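Local coordinates for protein extracellular ligand-binding receptor (Verminephrobacter eiseniae, PDB 4M88) that probably binds an amino acid or related small solute outside the cytoplasm and passes it to an ABC transporter for uptake, at residues 109-114 with 120-125; 126-131 with 228-233; 146-151 with 156-161; 178-183 with 208-213. One frame throughout, in Å; residues are numbered along the deposited sequence.

Contact 1: 109-114 with 120-125; sequences SLRTPG and HVRAGD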
loop_
_atom_site.group_PDB
_atom_site.type_symbol
_atom_site.label_atom_id
_atom_site.label_comp_id
_atom_site.label_asym_id
_atom_site.label_seq_id
_atom_site.Cartn_x
_atom_site.Cartn_y
_atom_site.Cartn_z
ATOM N N SER A 109 -6.288 3.699 11.422
ATOM C CA SER A 109 -7.659 3.388 11.838
ATOM C C SER A 109 -8.147 2.023 11.335
ATOM O O SER A 109 -9.121 1.478 11.866
ATOM C CB SER A 109 -8.628 4.481 11.383
ATOM O OG SER A 109 -8.589 4.643 9.974
ATOM N N LEU A 110 -7.490 1.483 10.310
ATOM C CA LEU A 110 -7.867 0.180 9.748
ATOM C C LEU A 110 -7.030 -0.948 10.358
ATOM O O LEU A 110 -7.365 -2.129 10.262
ATOM C CB LEU A 110 -7.687 0.193 8.229
ATOM C CG LEU A 110 -8.418 1.310 7.482
ATOM C CD1 LEU A 110 -8.103 1.245 5.995
ATOM C CD2 LEU A 110 -9.924 1.238 7.735
ATOM N N ARG A 111 -5.936 -0.562 10.995
ATOM C CA ARG A 111 -4.948 -1.497 11.504
ATOM C C ARG A 111 -5.097 -1.668 13.015
ATOM O O ARG A 111 -4.709 -2.693 13.600
ATOM C CB ARG A 111 -3.570 -0.926 11.157
ATOM C CG ARG A 111 -2.397 -1.743 11.583
ATOM C CD ARG A 111 -1.138 -1.149 10.994
ATOM N NE ARG A 111 -1.087 -1.301 9.546
ATOM C CZ ARG A 111 -0.039 -1.807 8.899
ATOM N NH1 ARG A 111 -0.060 -1.918 7.576
ATOM N NH2 ARG A 111 1.028 -2.200 9.581
ATOM N N THR A 112 -5.684 -0.659 13.649
ATOM C CA THR A 112 -5.803 -0.636 15.102
ATOM C C THR A 112 -7.240 -0.278 15.438
ATOM O O THR A 112 -7.671 0.847 15.183
ATOM C CB THR A 112 -4.840 0.394 15.711
ATOM O OG1 THR A 112 -3.506 0.125 15.256
ATOM C CG2 THR A 112 -4.871 0.337 17.228
ATOM N N PRO A 113 -7.994 -1.237 16.001
ATOM C CA PRO A 113 -7.543 -2.575 16.412
ATOM C C PRO A 113 -7.378 -3.578 15.276
ATOM O O PRO A 113 -6.788 -4.639 15.506
ATOM C CB PRO A 113 -8.671 -3.040 17.331
ATOM C CG PRO A 113 -9.885 -2.389 16.748
ATOM C CD PRO A 113 -9.417 -1.023 16.318
ATOM N N GLY A 114 -7.883 -3.273 14.084
ATOM C CA GLY A 114 -7.841 -4.234 12.993
ATOM C C GLY A 114 -8.671 -5.468 13.300
ATOM O O GLY A 114 -9.711 -5.384 13.954
ATOM N N HIS A 120 -1.037 -7.811 7.793
ATOM C CA HIS A 120 -0.534 -6.685 7.001
ATOM C C HIS A 120 0.882 -6.948 6.533
ATOM O O HIS A 120 1.749 -7.268 7.334
ATOM C CB HIS A 120 -0.585 -5.400 7.830
ATOM C CG HIS A 120 -1.940 -5.127 8.391
ATOM N ND1 HIS A 120 -2.936 -4.512 7.659
ATOM C CD2 HIS A 120 -2.493 -5.450 9.584
ATOM C CE1 HIS A 120 -4.035 -4.444 8.392
ATOM N NE2 HIS A 120 -3.795 -5.012 9.561
ATOM N N VAL A 121 1.102 -6.827 5.227
ATOM C CA VAL A 121 2.414 -7.072 4.644
ATOM C C VAL A 121 3.196 -5.754 4.530
ATOM O O VAL A 121 4.409 -5.735 4.685
ATOM C CB VAL A 121 2.282 -7.773 3.275
ATOM C CG1 VAL A 121 3.633 -7.948 2.622
ATOM C CG2 VAL A 121 1.618 -9.142 3.461
ATOM N N ARG A 122 2.500 -4.658 4.255
ATOM C CA ARG A 122 3.170 -3.363 4.172
ATOM C C ARG A 122 3.245 -2.727 5.551
ATOM O O ARG A 122 2.377 -2.957 6.403
ATOM C CB ARG A 122 2.414 -2.417 3.238
ATOM C CG ARG A 122 0.967 -2.190 3.686
ATOM C CD ARG A 122 0.382 -0.943 3.052
ATOM N NE ARG A 122 0.698 -0.903 1.626
ATOM C CZ ARG A 122 0.992 0.207 0.960
ATOM N NH1 ARG A 122 1.260 0.157 -0.342
ATOM N NH2 ARG A 122 1.008 1.374 1.597
ATOM N N ALA A 123 4.274 -1.913 5.766
ATOM C CA ALA A 123 4.348 -1.109 6.981
ATOM C C ALA A 123 3.145 -0.171 7.019
ATOM O O ALA A 123 2.586 0.196 5.970
ATOM C CB ALA A 123 5.644 -0.307 7.012
ATOM N N GLY A 124 2.732 0.224 8.217
ATOM C CA GLY A 124 1.575 1.092 8.336
ATOM C C GLY A 124 1.861 2.555 8.022
ATOM O O GLY A 124 3.015 2.991 8.067
ATOM N N ASP A 125 0.803 3.297 7.692
ATOM C CA ASP A 125 0.885 4.740 7.495
ATOM C C ASP A 125 1.536 5.421 8.691
ATOM O O ASP A 125 2.258 6.400 8.522
ATOM C CB ASP A 125 -0.511 5.340 7.259
ATOM C CG ASP A 125 -1.038 5.071 5.855
ATOM O OD1 ASP A 125 -0.361 4.347 5.094
ATOM O OD2 ASP A 125 -2.140 5.578 5.530
HETATM O O HOH W 1 3.193 -4.244 8.746
HETATM O O HOH W 2 -2.169 -2.489 5.712
#
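R111, from the short helix 108-111, starts with CG trans to its backbone N (chi1 -179°) and bends at chi3, while H120 swings CG to the side of its backbone N; these rotations lay the guanidinium on the imidazole. The stack lies in the periplasmic-binding-protein fold where the chain leaves strand 118-119, an outer strand of the five-stranded parallel sheet, and runs into helix 125-138. The two groups have centres 4.3 Å apart and planes tilted by 27°. G124 covers the opposite face, its CA over the centre and 3.4 Å from R111 CZ, so the guanidinium lies between H120, whose CB sits over one face beside the stacked ring, and the G124 backbone. At the edge, R111 NH1 donates to R122 O over 2.9 Å in an almost straight bond (172°), in the guanidinium plane but above the plane of the carbonyl. With both faces covered and this bond in place, rotation of the group should be restrained. The side chain of R122 turns to E290, its salt-bridge partner. One water accepts from R111 NH2 and donates to R122 O; a second lies 2.9 Å from both R111 NH1 and H120 ND1.

Contact 2: 126-131 with 228-233; sequences KQEIEE and FVLSYV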
loop_
_atom_site.group_PDB
_atom_site.type_symbol
_atom_site.label_atom_id
_atom_site.label_comp_id
_atom_site.label_asym_id
_atom_site.label_seq_id
_atom_site.Cartn_x
_atom_site.Cartn_y
_atom_site.Cartn_z
ATOM N N LYS A 126 1.305 4.901 9.898
ATOM C CA LYS A 126 1.837 5.576 11.084
ATOM C C LYS A 126 3.362 5.583 11.085
ATOM O O LYS A 126 4.006 6.615 11.326
ATOM C CB LYS A 126 1.297 4.935 12.363
ATOM C CG LYS A 126 1.804 5.585 13.645
ATOM C CD LYS A 126 1.020 5.108 14.861
ATOM C CE LYS A 126 1.685 5.587 16.147
ATOM N NZ LYS A 126 0.763 5.435 17.297
ATOM N N GLN A 127 3.949 4.430 10.797
ATOM C CA GLN A 127 5.398 4.344 10.762
ATOM C C GLN A 127 5.952 5.135 9.592
ATOM O O GLN A 127 6.998 5.774 9.715
ATOM C CB GLN A 127 5.859 2.905 10.672
ATOM C CG GLN A 127 7.334 2.772 11.006
ATOM C CD GLN A 127 7.886 1.422 10.629
ATOM O OE1 GLN A 127 7.136 0.482 10.362
ATOM N NE2 GLN A 127 9.205 1.315 10.603
ATOM N N GLU A 128 5.266 5.101 8.455
ATOM C CA GLU A 128 5.697 5.918 7.319
ATOM C C GLU A 128 5.680 7.416 7.639
ATOM O O GLU A 128 6.606 8.151 7.279
ATOM C CB GLU A 128 4.842 5.630 6.083
ATOM C CG GLU A 128 5.013 4.199 5.587
ATOM C CD GLU A 128 4.529 4.001 4.160
ATOM O OE1 GLU A 128 3.808 4.885 3.641
ATOM O OE2 GLU A 128 4.885 2.961 3.557
ATOM N N ILE A 129 4.617 7.867 8.294
ATOM C CA ILE A 129 4.496 9.275 8.682
ATOM C C ILE A 129 5.541 9.684 9.728
ATOM O O ILE A 129 6.094 10.795 9.664
ATOM C CB ILE A 129 3.068 9.573 9.180
ATOM C CG1 ILE A 129 2.109 9.655 7.982
ATOM C CG2 ILE A 129 3.018 10.874 9.961
ATOM C CD1 ILE A 129 0.637 9.525 8.373
ATOM N N GLU A 130 5.823 8.798 10.684
ATOM C CA GLU A 130 6.868 9.083 11.668
ATOM C C GLU A 130 8.218 9.243 10.976
ATOM O O GLU A 130 8.996 10.142 11.307
ATOM C CB GLU A 130 6.923 8.004 12.748
ATOM C CG GLU A 130 5.744 8.078 13.733
ATOM C CD GLU A 130 5.619 6.845 14.626
ATOM O OE1 GLU A 130 6.199 5.785 14.292
ATOM O OE2 GLU A 130 4.930 6.942 15.665
ATOM N N GLU A 131 8.480 8.372 10.008
ATOM C CA GLU A 131 9.693 8.448 9.197
ATOM C C GLU A 131 9.774 9.748 8.386
ATOM O O GLU A 131 10.839 10.358 8.293
ATOM C CB GLU A 131 9.754 7.245 8.254
ATOM C CG GLU A 131 10.990 7.200 7.387
ATOM C CD GLU A 131 12.190 6.621 8.108
ATOM O OE1 GLU A 131 12.065 6.291 9.309
ATOM O OE2 GLU A 131 13.256 6.491 7.465
ATOM N N PHE A 228 6.152 15.385 0.170
ATOM C CA PHE A 228 6.365 14.023 0.644
ATOM C C PHE A 228 5.061 13.259 0.534
ATOM O O PHE A 228 3.989 13.788 0.845
ATOM C CB PHE A 228 6.828 14.007 2.101
ATOM C CG PHE A 228 7.950 14.961 2.392
ATOM C CD1 PHE A 228 9.233 14.693 1.951
ATOM C CD2 PHE A 228 7.716 16.119 3.119
ATOM C CE1 PHE A 228 10.273 15.578 2.223
ATOM C CE2 PHE A 228 8.747 17.006 3.395
ATOM C CZ PHE A 228 10.022 16.732 2.944
ATOM N N VAL A 229 5.145 12.018 0.079
ATOM C CA VAL A 229 3.951 11.200 -0.056
ATOM C C VAL A 229 4.227 9.814 0.482
ATOM O O VAL A 229 5.382 9.397 0.576
ATOM C CB VAL A 229 3.488 11.085 -1.527
ATOM C CG1 VAL A 229 3.231 12.459 -2.116
ATOM C CG2 VAL A 229 4.517 10.330 -2.354
ATOM N N LEU A 230 3.162 9.099 0.842
ATOM C CA LEU A 230 3.294 7.746 1.362
ATOM C C LEU A 230 3.281 6.732 0.224
ATOM O O LEU A 230 3.262 7.110 -0.951
ATOM C CB LEU A 230 2.166 7.454 2.355
ATOM C CG LEU A 230 2.031 8.456 3.502
ATOM C CD1 LEU A 230 0.915 8.034 4.463
ATOM C CD2 LEU A 230 3.343 8.581 4.241
ATOM N N SER A 231 3.280 5.448 0.581
ATOM C CA SER A 231 3.432 4.363 -0.389
ATOM C C SER A 231 2.218 4.137 -1.292
ATOM O O SER A 231 1.699 3.021 -1.344
ATOM C CB SER A 231 3.734 3.056 0.341
ATOM O OG SER A 231 5.027 3.069 0.901
ATOM N N TYR A 232 1.782 5.162 -2.024
ATOM C CA TYR A 232 0.556 5.015 -2.831
ATOM C C TYR A 232 0.620 5.487 -4.282
ATOM O O TYR A 232 -0.376 5.408 -5.009
ATOM C CB TYR A 232 -0.623 5.662 -2.106
ATOM C CG TYR A 232 -0.813 5.022 -0.760
ATOM C CD1 TYR A 232 -1.186 3.692 -0.666
ATOM C CD2 TYR A 232 -0.553 5.722 0.412
ATOM C CE1 TYR A 232 -1.328 3.074 0.559
ATOM C CE2 TYR A 232 -0.700 5.112 1.649
ATOM C CZ TYR A 232 -1.081 3.792 1.712
ATOM O OH TYR A 232 -1.225 3.182 2.937
ATOM N N VAL A 233 1.780 5.975 -4.700
ATOM C CA VAL A 233 1.958 6.418 -6.081
ATOM C C VAL A 233 3.323 5.970 -6.582
ATOM O O VAL A 233 4.219 5.702 -5.776
ATOM C CB VAL A 233 1.845 7.954 -6.209
ATOM C CG1 VAL A 233 0.438 8.410 -5.918
ATOM C CG2 VAL A 233 2.833 8.644 -5.288
#
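E128 meets S231 with both carboxylate oxygens. OE1 accepts the backbone N-H of S231 at 3.2 Å (156°), met on its syn side and slightly out of the carboxylate plane, while E128 OE2 stands 2.7 Å from S231 OG, a close pair whose proton has a second acceptor in V253 O of the neighbouring strand. L230 lays its CB against the carboxylate, 3.3 Å from E128 OE1. Its apolar contacts are made by the branches: CD2 packs 3.8 Å from E128 CB, and CD1 comes to 4.1 Å from I129 CG1. E128 reaches this far because its chain is extended beyond CG. On the other side, S231 is the centre of an inverse gamma turn, in which Y232 N bonds to L230 O at 2.7 Å. The turn follows strand 227-229 and presents the N-H of S231, OG sits beside that backbone N, and both face helix 125-138. Further out, S231 O receives a bond from R122, and Y232 OH bonds to D125 at the start of the same helix. With OG between two acceptors, its single proton can serve just one at a time, which might raise the pKa of the buried E128 carboxylate somewhat.

Contact 3: 146-151 with 156-161; sequences TLYQDL and SGMAVV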
loop_
_atom_site.group_PDB
_atom_site.type_symbol
_atom_site.label_atom_id
_atom_site.label_comp_id
_atom_site.label_asym_id
_atom_site.label_seq_id
_atom_site.Cartn_x
_atom_site.Cartn_y
_atom_site.Cartn_z
ATOM N N THR A 146 0.460 19.885 5.770
ATOM C CA THR A 146 -0.077 18.619 5.262
ATOM C C THR A 146 -1.332 18.919 4.456
ATOM O O THR A 146 -2.202 19.653 4.921
ATOM C CB THR A 146 -0.461 17.654 6.388
ATOM O OG1 THR A 146 0.676 17.407 7.224
ATOM C CG2 THR A 146 -0.980 16.324 5.812
ATOM N N LEU A 147 -1.404 18.374 3.245
ATOM C CA LEU A 147 -2.619 18.442 2.430
ATOM C C LEU A 147 -3.278 17.078 2.501
ATOM O O LEU A 147 -2.649 16.087 2.140
ATOM C CB LEU A 147 -2.261 18.758 0.983
ATOM C CG LEU A 147 -3.404 18.705 -0.041
ATOM C CD1 LEU A 147 -4.464 19.754 0.300
ATOM C CD2 LEU A 147 -2.879 18.935 -1.456
ATOM N N TYR A 148 -4.522 16.989 2.981
ATOM C CA TYR A 148 -5.131 15.658 3.106
ATOM C C TYR A 148 -6.578 15.628 2.633
ATOM O O TYR A 148 -7.289 16.620 2.727
ATOM C CB TYR A 148 -5.004 15.114 4.540
ATOM C CG TYR A 148 -5.865 15.825 5.557
ATOM C CD1 TYR A 148 -7.047 15.249 6.006
ATOM C CD2 TYR A 148 -5.496 17.062 6.064
ATOM C CE1 TYR A 148 -7.845 15.882 6.927
ATOM C CE2 TYR A 148 -6.294 17.711 6.997
ATOM C CZ TYR A 148 -7.464 17.101 7.424
ATOM O OH TYR A 148 -8.278 17.714 8.346
ATOM N N GLN A 149 -7.006 14.493 2.095
ATOM C CA GLN A 149 -8.374 14.418 1.589
ATOM C C GLN A 149 -9.331 14.203 2.750
ATOM O O GLN A 149 -9.021 13.469 3.691
ATOM C CB GLN A 149 -8.548 13.304 0.558
ATOM C CG GLN A 149 -9.946 13.310 -0.092
ATOM C CD GLN A 149 -10.150 12.200 -1.101
ATOM O OE1 GLN A 149 -9.216 11.776 -1.773
ATOM N NE2 GLN A 149 -11.383 11.722 -1.207
ATOM N N ASP A 150 -10.495 14.844 2.658
ATOM C CA ASP A 150 -11.541 14.754 3.669
ATOM C C ASP A 150 -12.239 13.400 3.586
ATOM O O ASP A 150 -13.326 13.268 3.012
ATOM C CB ASP A 150 -12.538 15.901 3.488
ATOM C CG ASP A 150 -13.556 15.974 4.607
ATOM O OD1 ASP A 150 -13.392 15.254 5.616
ATOM O OD2 ASP A 150 -14.514 16.762 4.477
ATOM N N LEU A 151 -11.587 12.402 4.167
ATOM C CA LEU A 151 -12.031 11.018 4.162
ATOM C C LEU A 151 -11.629 10.509 5.541
ATOM O O LEU A 151 -10.684 11.037 6.124
ATOM C CB LEU A 151 -11.232 10.268 3.103
ATOM C CG LEU A 151 -11.826 9.040 2.441
ATOM C CD1 LEU A 151 -13.121 9.442 1.771
ATOM C CD2 LEU A 151 -10.843 8.465 1.433
ATOM N N SER A 156 -7.519 10.195 9.725
ATOM C CA SER A 156 -6.681 9.312 10.532
ATOM C C SER A 156 -5.218 9.647 10.299
ATOM O O SER A 156 -4.442 9.742 11.248
ATOM C CB SER A 156 -6.939 7.835 10.199
ATOM O OG SER A 156 -5.994 6.986 10.839
ATOM N N GLY A 157 -4.847 9.819 9.032
ATOM C CA GLY A 157 -3.495 10.230 8.690
ATOM C C GLY A 157 -3.139 11.567 9.321
ATOM O O GLY A 157 -2.057 11.733 9.875
HETATM N N MSE A 158 -4.062 12.521 9.259
HETATM C CA MSE A 158 -3.792 13.854 9.790
HETATM C C MSE A 158 -3.550 13.791 11.296
HETATM O O MSE A 158 -2.652 14.449 11.820
HETATM C CB MSE A 158 -4.959 14.794 9.479
HETATM C CG MSE A 158 -4.705 16.229 9.878
HETATM SE SE MSE A 158 -3.252 16.981 8.806
HETATM C CE MSE A 158 -2.165 17.663 10.259
ATOM N N ALA A 159 -4.346 12.991 11.996
ATOM C CA ALA A 159 -4.164 12.842 13.440
ATOM C C ALA A 159 -2.812 12.211 13.745
ATOM O O ALA A 159 -2.164 12.566 14.729
ATOM C CB ALA A 159 -5.292 12.003 14.052
ATOM N N VAL A 160 -2.394 11.264 12.907
ATOM C CA VAL A 160 -1.095 10.625 13.091
ATOM C C VAL A 160 0.038 11.630 12.897
ATOM O O VAL A 160 1.000 11.643 13.673
ATOM C CB VAL A 160 -0.930 9.400 12.156
ATOM C CG1 VAL A 160 0.507 8.927 12.132
ATOM C CG2 VAL A 160 -1.846 8.273 12.620
ATOM N N VAL A 161 -0.076 12.479 11.875
ATOM C CA VAL A 161 0.922 13.523 11.651
ATOM C C VAL A 161 1.009 14.435 12.867
ATOM O O VAL A 161 2.100 14.757 13.326
ATOM C CB VAL A 161 0.648 14.375 10.378
ATOM C CG1 VAL A 161 1.798 15.342 10.158
ATOM C CG2 VAL A 161 0.512 13.487 9.154
#
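Within the beta-alpha-beta unit made by strand 143-149, helix 152-166 and strand 174-180, T146 and Y148 of the first strand meet M158 and V161 of the helix. Strand and helix run nearly antiparallel (155°), their axes 9.0 Å apart at closest approach. M158, a selenomethionine, carries most of the contact. Its CB stands over the middle of the Y148 ring, 3.8 Å from the centroid and only 4° off the normal, a CH-pi contact onto the face. The first torsion, with CG trans to the backbone N (chi1 -174°), and bends at chi2 and chi3 then carry the chain across the ring, roughly at right angles to the tyrosine side chain. M158 SE meets the Y148 ring obliquely, 3.5 Å from Y148 CD2 and 4.2 Å from the ring centroid, in a Met-aromatic contact. From there the selenium reaches T146, with 3.8 Å between SE and T146 CB. One turn on, V161 CG1 packs 3.8 Å from T146 OG1, a hydroxyl oxygen that is buried here without any hydrogen-bond partner in the model. L175 of strand 174-180 touches T146, M158 and V161 alike, and I205 of strand 201-205 adds to the same layer. A helix laid back over its own strand by side-chain packing in this way is the usual build of the right-handed crossover in alpha/beta sandwich domains.

Contact 4: 178-183 with 208-213; sequences VKSGPD and PPFIVA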
loop_
_atom_site.group_PDB
_atom_site.type_symbol
_atom_site.label_atom_id
_atom_site.label_comp_id
_atom_site.label_asym_id
_atom_site.label_seq_id
_atom_site.Cartn_x
_atom_site.Cartn_y
_atom_site.Cartn_z
ATOM N N VAL A 178 -4.196 21.131 6.015
ATOM C CA VAL A 178 -5.226 21.689 5.146
ATOM C C VAL A 178 -6.045 20.567 4.531
ATOM O O VAL A 178 -5.515 19.723 3.817
ATOM C CB VAL A 178 -4.605 22.544 4.043
ATOM C CG1 VAL A 178 -5.677 23.061 3.110
ATOM C CG2 VAL A 178 -3.840 23.714 4.662
ATOM N N LYS A 179 -7.339 20.546 4.830
ATOM C CA LYS A 179 -8.217 19.495 4.335
ATOM C C LYS A 179 -8.754 19.909 2.971
ATOM O O LYS A 179 -8.946 21.099 2.709
ATOM C CB LYS A 179 -9.375 19.295 5.318
ATOM C CG LYS A 179 -10.178 18.027 5.105
ATOM C CD LYS A 179 -11.159 17.784 6.248
ATOM C CE LYS A 179 -12.128 18.941 6.412
ATOM N NZ LYS A 179 -13.239 18.610 7.366
ATOM N N SER A 180 -9.015 18.937 2.104
ATOM C CA SER A 180 -9.562 19.246 0.780
ATOM C C SER A 180 -10.482 18.145 0.273
ATOM O O SER A 180 -10.266 16.962 0.554
ATOM C CB SER A 180 -8.436 19.458 -0.237
ATOM O OG SER A 180 -8.974 19.824 -1.500
ATOM N N GLY A 181 -11.503 18.543 -0.479
ATOM C CA GLY A 181 -12.291 17.596 -1.241
ATOM C C GLY A 181 -11.452 17.115 -2.406
ATOM O O GLY A 181 -10.427 17.707 -2.722
ATOM N N PRO A 182 -11.887 16.038 -3.065
ATOM C CA PRO A 182 -11.004 15.450 -4.074
ATOM C C PRO A 182 -11.074 16.149 -5.437
ATOM O O PRO A 182 -10.213 15.901 -6.282
ATOM C CB PRO A 182 -11.512 14.010 -4.170
ATOM C CG PRO A 182 -12.967 14.106 -3.826
ATOM C CD PRO A 182 -13.099 15.236 -2.829
ATOM N N ASP A 183 -12.064 17.012 -5.640
ATOM C CA ASP A 183 -12.245 17.685 -6.934
ATOM C C ASP A 183 -11.168 18.737 -7.255
ATOM O O ASP A 183 -10.511 19.271 -6.353
ATOM C CB ASP A 183 -13.642 18.302 -7.018
ATOM C CG ASP A 183 -13.933 19.245 -5.864
ATOM O OD1 ASP A 183 -13.915 20.476 -6.084
ATOM O OD2 ASP A 183 -14.184 18.757 -4.734
ATOM N N PRO A 208 -4.540 7.277 -3.951
ATOM C CA PRO A 208 -3.640 7.547 -5.072
ATOM C C PRO A 208 -4.035 8.682 -6.037
ATOM O O PRO A 208 -3.167 9.502 -6.337
ATOM C CB PRO A 208 -3.578 6.202 -5.792
ATOM C CG PRO A 208 -3.737 5.213 -4.708
ATOM C CD PRO A 208 -4.712 5.831 -3.727
ATOM N N PRO A 209 -5.297 8.738 -6.520
ATOM C CA PRO A 209 -5.557 9.842 -7.459
ATOM C C PRO A 209 -5.500 11.223 -6.784
ATOM O O PRO A 209 -5.177 12.210 -7.449
ATOM C CB PRO A 209 -6.969 9.547 -7.980
ATOM C CG PRO A 209 -7.614 8.716 -6.907
ATOM C CD PRO A 209 -6.498 7.913 -6.281
ATOM N N PHE A 210 -5.801 11.279 -5.489
ATOM C CA PHE A 210 -5.709 12.522 -4.732
ATOM C C PHE A 210 -4.254 12.955 -4.568
ATOM O O PHE A 210 -3.945 14.139 -4.593
ATOM C CB PHE A 210 -6.366 12.361 -3.357
ATOM C CG PHE A 210 -6.317 13.606 -2.511
ATOM C CD1 PHE A 210 -7.347 14.537 -2.567
ATOM C CD2 PHE A 210 -5.254 13.831 -1.638
ATOM C CE1 PHE A 210 -7.308 15.685 -1.782
ATOM C CE2 PHE A 210 -5.203 14.982 -0.851
ATOM C CZ PHE A 210 -6.231 15.908 -0.919
ATOM N N ILE A 211 -3.357 11.998 -4.384
ATOM C CA ILE A 211 -1.945 12.343 -4.253
ATOM C C ILE A 211 -1.436 12.976 -5.548
ATOM O O ILE A 211 -0.796 14.031 -5.528
ATOM C CB ILE A 211 -1.112 11.111 -3.908
ATOM C CG1 ILE A 211 -1.504 10.600 -2.520
ATOM C CG2 ILE A 211 0.368 11.447 -3.938
ATOM C CD1 ILE A 211 -1.035 9.185 -2.256
ATOM N N VAL A 212 -1.738 12.343 -6.673
ATOM C CA VAL A 212 -1.300 12.870 -7.962
ATOM C C VAL A 212 -1.907 14.250 -8.237
ATOM O O VAL A 212 -1.203 15.199 -8.609
ATOM C CB VAL A 212 -1.631 11.899 -9.101
ATOM C CG1 VAL A 212 -1.194 12.488 -10.425
ATOM C CG2 VAL A 212 -0.928 10.559 -8.873
ATOM N N ALA A 213 -3.211 14.365 -8.043
ATOM C CA ALA A 213 -3.895 15.635 -8.261
ATOM C C ALA A 213 -3.388 16.705 -7.304
ATOM O O ALA A 213 -3.279 17.871 -7.688
ATOM C CB ALA A 213 -5.388 15.469 -8.112
#
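The F210 ring meets the loop at 181-182 with its edge. G181 O lies in the ring plane, 3.8 Å from F210 CE1, and P182 CA, also close to that plane, is 4.1 Å from F210 CD1. S180 O approaches the ring obliquely, 4.0 Å from F210 CE1. G181 O at the ring edge may be weakly favoured by the slight positive charge of the ring hydrogens, although no hydrogen bond is formed. The apolar part is looser: S180 CB is 4.2 Å from F210 CE1, and P182 CB is 4.5 Å from F210 CD1. F210 extends CG trans to its backbone N (chi1 -180°), which carries the ring out from the first turn of helix 208-220 toward the loop. That helix follows strand 201-205, whereas the loop leaves strand 174-180, an outermost strand of the mixed sheet in the second lobe of this periplasmic-binding-protein fold. Strand 143-149 lies between strands 174-180 and 201-205 in the sheet, and its Q149 touches both P182 and F210, while L187 of helix 184-195 packs on S180 and F210. The helix opens with P208 and P209, tolerated in a first turn because the backbone nitrogens there need no helical partner. Across from it the loop is braced by a bond of its own: S180 OG donates to G181 O at 2.8 Å, in the carbonyl plane and on a lone pair, so the oxygen facing the F210 edge is also held from its own chain. D183 caps the following helix through OD1 and the N of A186. P182 O bonds to a glycerol, probably from the crystallisation liquor.

Along the chain contact 1 comes first; contacts 3 and 4 then follow in series between the two halves of contact 2. Contact 1 lies at the edge of the five-stranded sheet, and the other three lie against or within the seven-stranded mixed sheet, reached through helix 125-138. Contacts 1 and 2 have centres about 13 Å apart and touch directly through D125 and R122, consistent with this being one of the chain crossings between the two lobes, as in the family. I129 packs on V161, bringing contact 2 to contact 3; strands 143-149 and 174-180, neighbours in the sheet, bond contact 3 to contact 4. Contacts 1 and 4 are farthest apart, centres about 22 Å.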